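PDB 2VK2: galactofuranose-binding protein YtfQ from Escherichia coli, which binds alpha- and beta-galactofuranose in the periplasm as the solute-binding component of the ABC transporter YtfQRT-YjfF. Local coordinates for residues Gly11-Trp16 and Leu89-Asp94; Ile162-Ser167 and Lys184-Gly189; Tyr233-Met236 and Glu240-Ala243. One frame throughout, in Å; residues are numbered along the deposited sequence.

Contact 1 of 3, residues Gly11-Trp16 and Leu89-Asp94; sequences GSESGW and LDRSID. With GZL (beta-D-galactofuranose), chain B.
One part of the galactofuranose pocket of this periplasmic binding protein is formed by these two segments, and Glu13 and Arg91 meet in it beside the O1 and O4 end of the sugar. Glu13 OE2 lies 3.4 Å from Arg91 NH2, a salt bridge approached obliquely to the guanidinium plane, and the same OE2 accepts from the anomeric hydroxyl O1 of the ligand at 2.6 Å. Arg91 is extended from CG to NE, which carries its guanidinium along the sugar. Arg91 NE donates to O5 at 2.9 Å. Arg91 NH2 donates to the ring oxygen O4 at 3.0 Å, nearly straight at 169°. O5 in turn donates to Asp90 OD1 at 2.7 Å, so this hydroxyl is held from two residues, while O6 donates to the backbone Asp90 O and Ser14 OG to O2. Trp16 has CG anti to the backbone N, beside the carbonyl carbon (chi1 -178°), which puts the ring against the sugar, with C6 4.2 Å above one face and toward the rim. Trp16 CH2 also touches Asp90 CB at 3.6 Å, with the ring and carboxylate planes 82° apart. A methionine in place of Arg91 would probably leave O4 without this donor, O5 with one partner fewer, and Glu13 without one of its cationic neighbours. Arg146, Asn199 and Asp227 also bind the sugar, and Arg17 forms salt bridges to both Glu13 and Asp90. The first segment runs into helix 15-31, whose N-cap is Ser14; the second leaves the parallel sheet at the end of strand 86-89, and Arg91 reaches Val142 on helix 141-153.

Contact 2 of 3, residues Ile162-Ser167 and Lys184-Gly189; sequences IIRSQS and KAENNG
The guanidinium of Arg164 has the methyl of Ala185 over one face and the carboxylate of Glu186 at its edge. Ala185 CB stands 3.7 Å above the plane, over the centre of the group, whereas Glu186 OE2 lies close to that plane. The grip is side-on, with two nitrogens converging on one oxygen. Arg164 NE donates to Glu186 OE2 at 2.9 Å with an angle of 157°, and Glu186 OE2 receives it on its anti lone pair, the one away from OE1. Arg164 NH2 donates to the same Glu186 OE2 at 3.2 Å and is more bent, at 140°; it meets the oxygen from above the carboxylate plane. The planes of the two groups are 60° apart and both bonds go to one oxygen, so the pair is not the flat, two-oxygen arrangement. The two chains reach toward each other from strand and turn.

The segments belong to a beta-alpha-beta unit of the mixed sheet: strand 160-167, an outermost strand, leads into helix 172-185, and the chain goes on to strand 194-197, parallel in the same sheet with strand 129-135 lying between. The turn that follows the helix brings Glu186 back beside strand 160-167. The contact therefore ties the end of the helix to the strand that precedes it, at the protein surface and away from the sugar site.

Ile163 CD1 lies against the carboxylate carbon and CG of Glu186, 3.4 Å from Glu186 CD and 3.8 Å from Glu186 CG. The other carboxylate oxygen, Glu186 OE1, is hydrogen-bonded to Asn191 ND2, so each oxygen has a separate partner and the rotation of the group is restrained. Arg164 also packs on Phe182 of helix 172-185 and on Val132 of the neighbouring strand 129-135.

Contact 3 of 3, residues Tyr233-Met236 and Glu240-Ala243; sequences YKAM and EANA
Ala235 and Glu240 are joined by the one direct hydrogen bond between the segments: Glu240 N donates to Ala235 O at 2.9 Å, with an N-H...O angle of 164°. The donor is tilted 34° from the carbonyl plane. A second polar link runs through water 1, which donates to Met236 O at 3.1 Å and to Ala241 O at 2.7 Å, bridging a carbonyl of the helix to one of the chain beyond it.

The apolar contacts lie beside these bonds. Ala235 CB and Ala241 CB touch at 3.7 Å, methyl against methyl. Met236 runs alongside Ala241, its CG 4.0 Å from Ala241 CB. Because the chain is extended beyond CG (chi2 -177°), Met236 CE is carried on to the backbone of the second segment, 3.8 Å from Ala243 C.

The charged end of Glu240 is engaged elsewhere, in a salt bridge with Lys211, while Met236 also packs on Ala285 of helix 285-291. Backbone carbonyls near the end of helix 230-237 thus find donors in a main-chain N-H and a water, and the alanine methyls are consistent with the close passage of the chain beside the helix on its way into strand 243-246.

How the contacts relate
Contacts 1, 2 and 3 follow one another along the chain without overlap, and none touches another. Contact 1 lies near the middle of the molecule, its centre about 26 Å from that of contact 2 and about 23 Å from that of contact 3; the centres of contacts 2 and 3 are about 21 Å apart. Strand 86-89, entering contact 1, belongs to the parallel sheet, while the strands of contacts 2 and 3, 160-167 and 243-246, belong to the mixed sheet, the former at its margin. This fits the two-lobed fold of periplasmic binding proteins: contact 1 holds sugar between the lobes, whereas contacts 2 and 3 join helices to strands within one lobe.

Contact 1 of 3, residues Gly11-Trp16 and Leu89-Asp94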
loop_
_atom_site.group_PDB
_atom_site.type_symbol
_atom_site.label_atom_id
_atom_site.label_comp_id
_atom_site.label_asym_id
_atom_site.label_seq_id
_atom_site.Cartn_x
_atom_site.Cartn_y
_atom_site.Cartn_z
ATOM N N GLY A 11 11.277 -1.852 -2.174
ATOM C CA GLY A 11 11.592 -3.163 -2.721
ATOM C C GLY A 11 10.553 -3.531 -3.760
ATOM O O GLY A 11 10.047 -2.664 -4.465
ATOM N N SER A 12 10.232 -4.818 -3.846
ATOM C CA SER A 12 9.253 -5.319 -4.810
ATOM C C SER A 12 8.378 -6.381 -4.151
ATOM O O SER A 12 8.134 -7.446 -4.721
ATOM C CB SER A 12 9.972 -5.895 -6.033
ATOM O OG SER A 12 10.862 -6.926 -5.648
ATOM N N GLU A 13 7.899 -6.078 -2.948
ATOM C CA GLU A 13 7.181 -7.055 -2.131
ATOM C C GLU A 13 5.793 -7.398 -2.675
ATOM O O GLU A 13 5.272 -8.475 -2.384
ATOM C CB GLU A 13 7.091 -6.595 -0.663
ATOM C CG GLU A 13 6.137 -5.428 -0.365
ATOM C CD GLU A 13 6.664 -4.056 -0.764
ATOM O OE1 GLU A 13 7.824 -3.935 -1.219
ATOM O OE2 GLU A 13 5.894 -3.085 -0.622
ATOM N N SER A 14 5.206 -6.494 -3.457
ATOM C CA SER A 14 3.866 -6.699 -4.002
ATOM C C SER A 14 3.799 -6.320 -5.473
ATOM O O SER A 14 4.656 -5.596 -5.981
ATOM C CB SER A 14 2.860 -5.860 -3.224
ATOM O OG SER A 14 2.968 -4.496 -3.587
ATOM N N GLY A 15 2.765 -6.809 -6.152
ATOM C CA GLY A 15 2.515 -6.438 -7.539
ATOM C C GLY A 15 2.228 -4.957 -7.679
ATOM O O GLY A 15 2.548 -4.352 -8.698
ATOM N N TRP A 16 1.624 -4.366 -6.650
ATOM C CA TRP A 16 1.376 -2.934 -6.654
ATOM C C TRP A 16 2.686 -2.147 -6.693
ATOM O O TRP A 16 2.821 -1.214 -7.481
ATOM C CB TRP A 16 0.535 -2.487 -5.449
ATOM C CG TRP A 16 0.263 -1.028 -5.526
ATOM C CD1 TRP A 16 -0.786 -0.423 -6.144
ATOM C CD2 TRP A 16 1.103 0.026 -5.037
ATOM N NE1 TRP A 16 -0.669 0.943 -6.053
ATOM C CE2 TRP A 16 0.487 1.242 -5.383
ATOM C CE3 TRP A 16 2.317 0.058 -4.336
ATOM C CZ2 TRP A 16 1.034 2.481 -5.043
ATOM C CZ3 TRP A 16 2.861 1.291 -4.000
ATOM C CH2 TRP A 16 2.222 2.481 -4.358
ATOM N N LEU A 89 6.708 9.180 -1.129
ATOM C CA LEU A 89 5.706 8.446 -1.963
ATOM C C LEU A 89 5.148 7.278 -1.193
ATOM O O LEU A 89 5.858 6.486 -0.657
ATOM C CB LEU A 89 6.389 7.937 -3.250
ATOM C CG LEU A 89 6.683 8.938 -4.390
ATOM C CD1 LEU A 89 7.554 10.157 -4.010
ATOM C CD2 LEU A 89 7.306 8.140 -5.541
ATOM N N ASP A 90 3.813 7.266 -1.206
ATOM C CA ASP A 90 2.969 6.092 -0.859
ATOM C C ASP A 90 2.958 5.622 0.604
ATOM O O ASP A 90 2.026 5.003 1.013
ATOM C CB ASP A 90 3.186 4.934 -1.877
ATOM C CG ASP A 90 4.346 4.021 -1.550
ATOM O OD1 ASP A 90 4.347 3.369 -0.540
ATOM O OD2 ASP A 90 5.242 3.898 -2.384
ATOM N N ARG A 91 3.977 5.989 1.359
ATOM C CA ARG A 91 3.949 5.903 2.864
ATOM C C ARG A 91 4.412 7.234 3.452
ATOM O O ARG A 91 5.057 7.979 2.807
ATOM C CB ARG A 91 4.839 4.771 3.366
ATOM C CG ARG A 91 4.430 3.378 2.760
ATOM C CD ARG A 91 5.157 2.251 3.430
ATOM N NE ARG A 91 4.761 0.968 2.731
ATOM C CZ ARG A 91 5.397 -0.174 2.843
ATOM N NH1 ARG A 91 6.384 -0.364 3.684
ATOM N NH2 ARG A 91 5.045 -1.199 2.097
ATOM N N SER A 92 4.028 7.397 4.706
ATOM C CA SER A 92 4.285 8.641 5.420
ATOM C C SER A 92 5.292 8.435 6.544
ATOM O O SER A 92 5.586 7.308 6.942
ATOM C CB SER A 92 2.978 9.185 5.995
ATOM O OG SER A 92 2.066 9.539 4.969
ATOM N N ILE A 93 5.819 9.543 7.053
ATOM C CA ILE A 93 6.728 9.505 8.192
ATOM C C ILE A 93 6.147 10.302 9.348
ATOM O O ILE A 93 5.283 11.163 9.161
ATOM C CB ILE A 93 8.149 10.010 7.827
ATOM C CG1 ILE A 93 8.146 11.506 7.493
ATOM C CG2 ILE A 93 8.712 9.195 6.663
ATOM C CD1 ILE A 93 9.529 12.053 7.180
ATOM N N ASP A 94 6.631 9.978 10.542
ATOM C CA ASP A 94 6.233 10.668 11.757
ATOM C C ASP A 94 7.416 11.503 12.241
ATOM O O ASP A 94 8.321 10.990 12.894
ATOM C CB ASP A 94 5.798 9.655 12.821
ATOM C CG ASP A 94 5.187 10.308 14.051
ATOM O OD1 ASP A 94 4.703 11.457 13.959
ATOM O OD2 ASP A 94 5.183 9.658 15.117
HETATM C C6 GZL B . 0.699 1.640 -0.373
HETATM C C5 GZL B . 1.708 0.928 0.168
HETATM C C4 GZL B . 1.724 -0.587 0.253
HETATM C C3 GZL B . 0.780 -1.429 -0.561
HETATM C C2 GZL B . 1.436 -2.432 -1.127
HETATM O O6 GZL B . 0.726 2.976 -0.404
HETATM O O5 GZL B . 2.724 1.576 0.749
HETATM O O4 GZL B . 3.013 -1.089 -0.123
HETATM O O3 GZL B . -0.530 -1.213 -0.603
HETATM C C1 GZL B . 2.894 -2.306 -0.869
HETATM O O2 GZL B . 0.950 -3.433 -1.863
HETATM O O1 GZL B . 3.393 -3.399 -0.103
#

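Contact 2 of 3, residues Ile162-Ser167 and Lys184-Gly189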
loop_
_atom_site.group_PDB
_atom_site.type_symbol
_atom_site.label_atom_id
_atom_site.label_comp_id
_atom_site.label_asym_id
_atom_site.label_seq_id
_atom_site.Cartn_x
_atom_site.Cartn_y
_atom_site.Cartn_z
ATOM N N ILE A 162 -12.584 -8.947 15.398
ATOM C CA ILE A 162 -11.270 -9.355 14.914
ATOM C C ILE A 162 -10.692 -10.346 15.918
ATOM O O ILE A 162 -10.416 -9.987 17.063
ATOM C CB ILE A 162 -10.319 -8.154 14.736
ATOM C CG1 ILE A 162 -10.893 -7.175 13.708
ATOM C CG2 ILE A 162 -8.946 -8.629 14.296
ATOM C CD1 ILE A 162 -10.130 -5.879 13.607
ATOM N N ILE A 163 -10.535 -11.596 15.491
ATOM C CA ILE A 163 -10.083 -12.675 16.379
ATOM C C ILE A 163 -8.601 -13.027 16.207
ATOM O O ILE A 163 -8.003 -13.643 17.094
ATOM C CB ILE A 163 -10.952 -13.951 16.219
ATOM C CG1 ILE A 163 -10.940 -14.474 14.777
ATOM C CG2 ILE A 163 -12.382 -13.672 16.658
ATOM C CD1 ILE A 163 -11.421 -15.905 14.658
ATOM N N ARG A 164 -8.024 -12.648 15.070
ATOM C CA ARG A 164 -6.610 -12.875 14.777
ATOM C C ARG A 164 -6.084 -11.671 14.026
ATOM O O ARG A 164 -6.785 -11.113 13.184
ATOM C CB ARG A 164 -6.423 -14.100 13.878
ATOM C CG ARG A 164 -6.901 -15.419 14.447
ATOM C CD ARG A 164 -5.909 -16.001 15.422
ATOM N NE ARG A 164 -6.527 -17.044 16.231
ATOM C CZ ARG A 164 -5.922 -17.670 17.234
ATOM N NH1 ARG A 164 -4.663 -17.390 17.548
ATOM N NH2 ARG A 164 -6.577 -18.594 17.922
ATOM N N SER A 165 -4.852 -11.269 14.322
ATOM C CA SER A 165 -4.214 -10.189 13.583
ATOM C C SER A 165 -2.702 -10.324 13.664
ATOM O O SER A 165 -2.131 -10.291 14.750
ATOM C CB SER A 165 -4.660 -8.831 14.118
ATOM O OG SER A 165 -4.118 -7.786 13.330
ATOM N N GLN A 166 -2.063 -10.498 12.511
ATOM C CA GLN A 166 -0.611 -10.627 12.419
ATOM C C GLN A 166 -0.161 -10.020 11.102
ATOM O O GLN A 166 -0.933 -9.963 10.145
ATOM C CB GLN A 166 -0.191 -12.102 12.448
ATOM C CG GLN A 166 -0.432 -12.831 13.762
ATOM C CD GLN A 166 0.562 -12.447 14.838
ATOM O OE1 GLN A 166 0.242 -11.688 15.753
ATOM N NE2 GLN A 166 1.780 -12.965 14.729
ATOM N N SER A 167 1.091 -9.582 11.048
ATOM C CA SER A 167 1.650 -9.050 9.813
ATOM C C SER A 167 1.925 -10.168 8.815
ATOM O O SER A 167 2.482 -11.209 9.168
ATOM C CB SER A 167 2.942 -8.278 10.083
ATOM O OG SER A 167 3.502 -7.810 8.867
ATOM N N LYS A 184 -5.691 -23.092 10.889
ATOM C CA LYS A 184 -5.408 -24.184 11.825
ATOM C C LYS A 184 -5.767 -23.833 13.273
ATOM O O LYS A 184 -6.119 -24.718 14.058
ATOM C CB LYS A 184 -3.937 -24.596 11.740
ATOM C CG LYS A 184 -3.571 -25.293 10.441
ATOM C CD LYS A 184 -2.078 -25.543 10.348
ATOM C CE LYS A 184 -1.678 -26.016 8.960
ATOM N NZ LYS A 184 -0.200 -26.114 8.813
ATOM N N ALA A 185 -5.678 -22.551 13.617
ATOM C CA ALA A 185 -6.014 -22.075 14.961
ATOM C C ALA A 185 -7.516 -21.842 15.162
ATOM O O ALA A 185 -7.952 -21.583 16.286
ATOM C CB ALA A 185 -5.243 -20.795 15.269
ATOM N N GLU A 186 -8.301 -21.935 14.088
ATOM C CA GLU A 186 -9.727 -21.607 14.138
ATOM C C GLU A 186 -10.608 -22.698 13.521
ATOM O O GLU A 186 -11.436 -22.427 12.647
ATOM C CB GLU A 186 -9.975 -20.256 13.452
ATOM C CG GLU A 186 -9.333 -19.063 14.158
ATOM C CD GLU A 186 -9.897 -18.811 15.553
ATOM O OE1 GLU A 186 -10.976 -19.347 15.887
ATOM O OE2 GLU A 186 -9.258 -18.067 16.322
ATOM N N ASN A 187 -10.429 -23.928 14.003
ATOM C CA ASN A 187 -11.263 -25.071 13.609
ATOM C C ASN A 187 -11.261 -25.312 12.095
ATOM O O ASN A 187 -12.314 -25.319 11.455
ATOM C CB ASN A 187 -12.698 -24.888 14.136
ATOM C CG ASN A 187 -13.562 -26.127 13.949
ATOM O OD1 ASN A 187 -13.056 -27.242 13.835
ATOM N ND2 ASN A 187 -14.875 -25.928 13.912
ATOM N N ASN A 188 -10.068 -25.501 11.538
ATOM C CA ASN A 188 -9.889 -25.677 10.094
ATOM C C ASN A 188 -10.561 -24.562 9.280
ATOM O O ASN A 188 -11.127 -24.811 8.216
ATOM C CB ASN A 188 -10.409 -27.051 9.650
ATOM C CG ASN A 188 -9.709 -28.199 10.356
ATOM O OD1 ASN A 188 -10.355 -29.078 10.929
ATOM N ND2 ASN A 188 -8.383 -28.196 10.319
ATOM N N GLY A 189 -10.500 -23.337 9.804
ATOM C CA GLY A 189 -11.091 -22.173 9.144
ATOM C C GLY A 189 -12.590 -21.990 9.329
ATOM O O GLY A 189 -13.144 -20.990 8.875
#

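Contact 3 of 3, residues Tyr233-Met236 and Glu240-Ala243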
loop_
_atom_site.group_PDB
_atom_site.type_symbol
_atom_site.label_atom_id
_atom_site.label_comp_id
_atom_site.label_asym_id
_atom_site.label_seq_id
_atom_site.Cartn_x
_atom_site.Cartn_y
_atom_site.Cartn_z
ATOM N N TYR A 233 -8.838 -8.721 -9.257
ATOM C CA TYR A 233 -9.997 -8.702 -10.154
ATOM C C TYR A 233 -10.192 -10.053 -10.831
ATOM O O TYR A 233 -11.327 -10.485 -11.044
ATOM C CB TYR A 233 -9.882 -7.580 -11.182
ATOM C CG TYR A 233 -9.778 -6.223 -10.531
ATOM C CD1 TYR A 233 -10.811 -5.727 -9.741
ATOM C CD2 TYR A 233 -8.632 -5.446 -10.674
ATOM C CE1 TYR A 233 -10.709 -4.482 -9.122
ATOM C CE2 TYR A 233 -8.527 -4.204 -10.065
ATOM C CZ TYR A 233 -9.562 -3.729 -9.294
ATOM O OH TYR A 233 -9.443 -2.494 -8.693
ATOM N N LYS A 234 -9.092 -10.730 -11.148
ATOM C CA LYS A 234 -9.160 -12.104 -11.648
ATOM C C LYS A 234 -9.800 -13.021 -10.608
ATOM O O LYS A 234 -10.630 -13.865 -10.946
ATOM C CB LYS A 234 -7.769 -12.617 -12.027
ATOM C CG LYS A 234 -7.181 -11.922 -13.238
ATOM C CD LYS A 234 -5.876 -12.549 -13.675
ATOM C CE LYS A 234 -5.325 -11.840 -14.896
ATOM N NZ LYS A 234 -4.156 -12.548 -15.485
ATOM N N ALA A 235 -9.429 -12.844 -9.341
ATOM C CA ALA A 235 -10.026 -13.614 -8.256
ATOM C C ALA A 235 -11.522 -13.330 -8.135
ATOM O O ALA A 235 -12.318 -14.253 -7.963
ATOM C CB ALA A 235 -9.321 -13.315 -6.946
ATOM N N MET A 236 -11.904 -12.059 -8.238
ATOM C CA MET A 236 -13.319 -11.684 -8.204
ATOM C C MET A 236 -14.109 -12.352 -9.327
ATOM O O MET A 236 -15.220 -12.836 -9.108
ATOM C CB MET A 236 -13.493 -10.170 -8.316
ATOM C CG MET A 236 -13.082 -9.398 -7.078
ATOM S SD MET A 236 -13.422 -7.648 -7.288
ATOM C CE MET A 236 -12.671 -6.983 -5.805
ATOM N N GLU A 240 -13.850 -15.757 -6.047
ATOM C CA GLU A 240 -13.007 -16.101 -4.900
ATOM C C GLU A 240 -12.533 -14.904 -4.066
ATOM O O GLU A 240 -11.876 -15.097 -3.045
ATOM C CB GLU A 240 -11.822 -16.946 -5.370
ATOM C CG GLU A 240 -12.284 -18.237 -6.041
ATOM C CD GLU A 240 -11.168 -19.215 -6.341
ATOM O OE1 GLU A 240 -10.002 -18.790 -6.464
ATOM O OE2 GLU A 240 -11.468 -20.422 -6.468
ATOM N N ALA A 241 -12.883 -13.690 -4.491
ATOM C CA ALA A 241 -12.593 -12.470 -3.726
ATOM C C ALA A 241 -13.807 -11.546 -3.767
ATOM O O ALA A 241 -14.551 -11.543 -4.745
ATOM C CB ALA A 241 -11.363 -11.770 -4.289
ATOM N N ASN A 242 -14.008 -10.751 -2.716
ATOM C CA ASN A 242 -15.239 -9.957 -2.592
ATOM C C ASN A 242 -15.111 -8.452 -2.749
ATOM O O ASN A 242 -15.986 -7.826 -3.335
ATOM C CB ASN A 242 -15.934 -10.253 -1.264
ATOM C CG ASN A 242 -16.278 -11.703 -1.117
ATOM O OD1 ASN A 242 -17.314 -12.168 -1.604
ATOM N ND2 ASN A 242 -15.405 -12.440 -0.472
ATOM N N ALA A 243 -14.055 -7.860 -2.200
ATOM C CA ALA A 243 -13.956 -6.401 -2.154
ATOM C C ALA A 243 -12.506 -5.941 -2.176
ATOM O O ALA A 243 -11.663 -6.500 -1.478
ATOM C CB ALA A 243 -14.657 -5.877 -0.903
HETATM O O HOH W 1 -16.441 -12.802 -6.213
#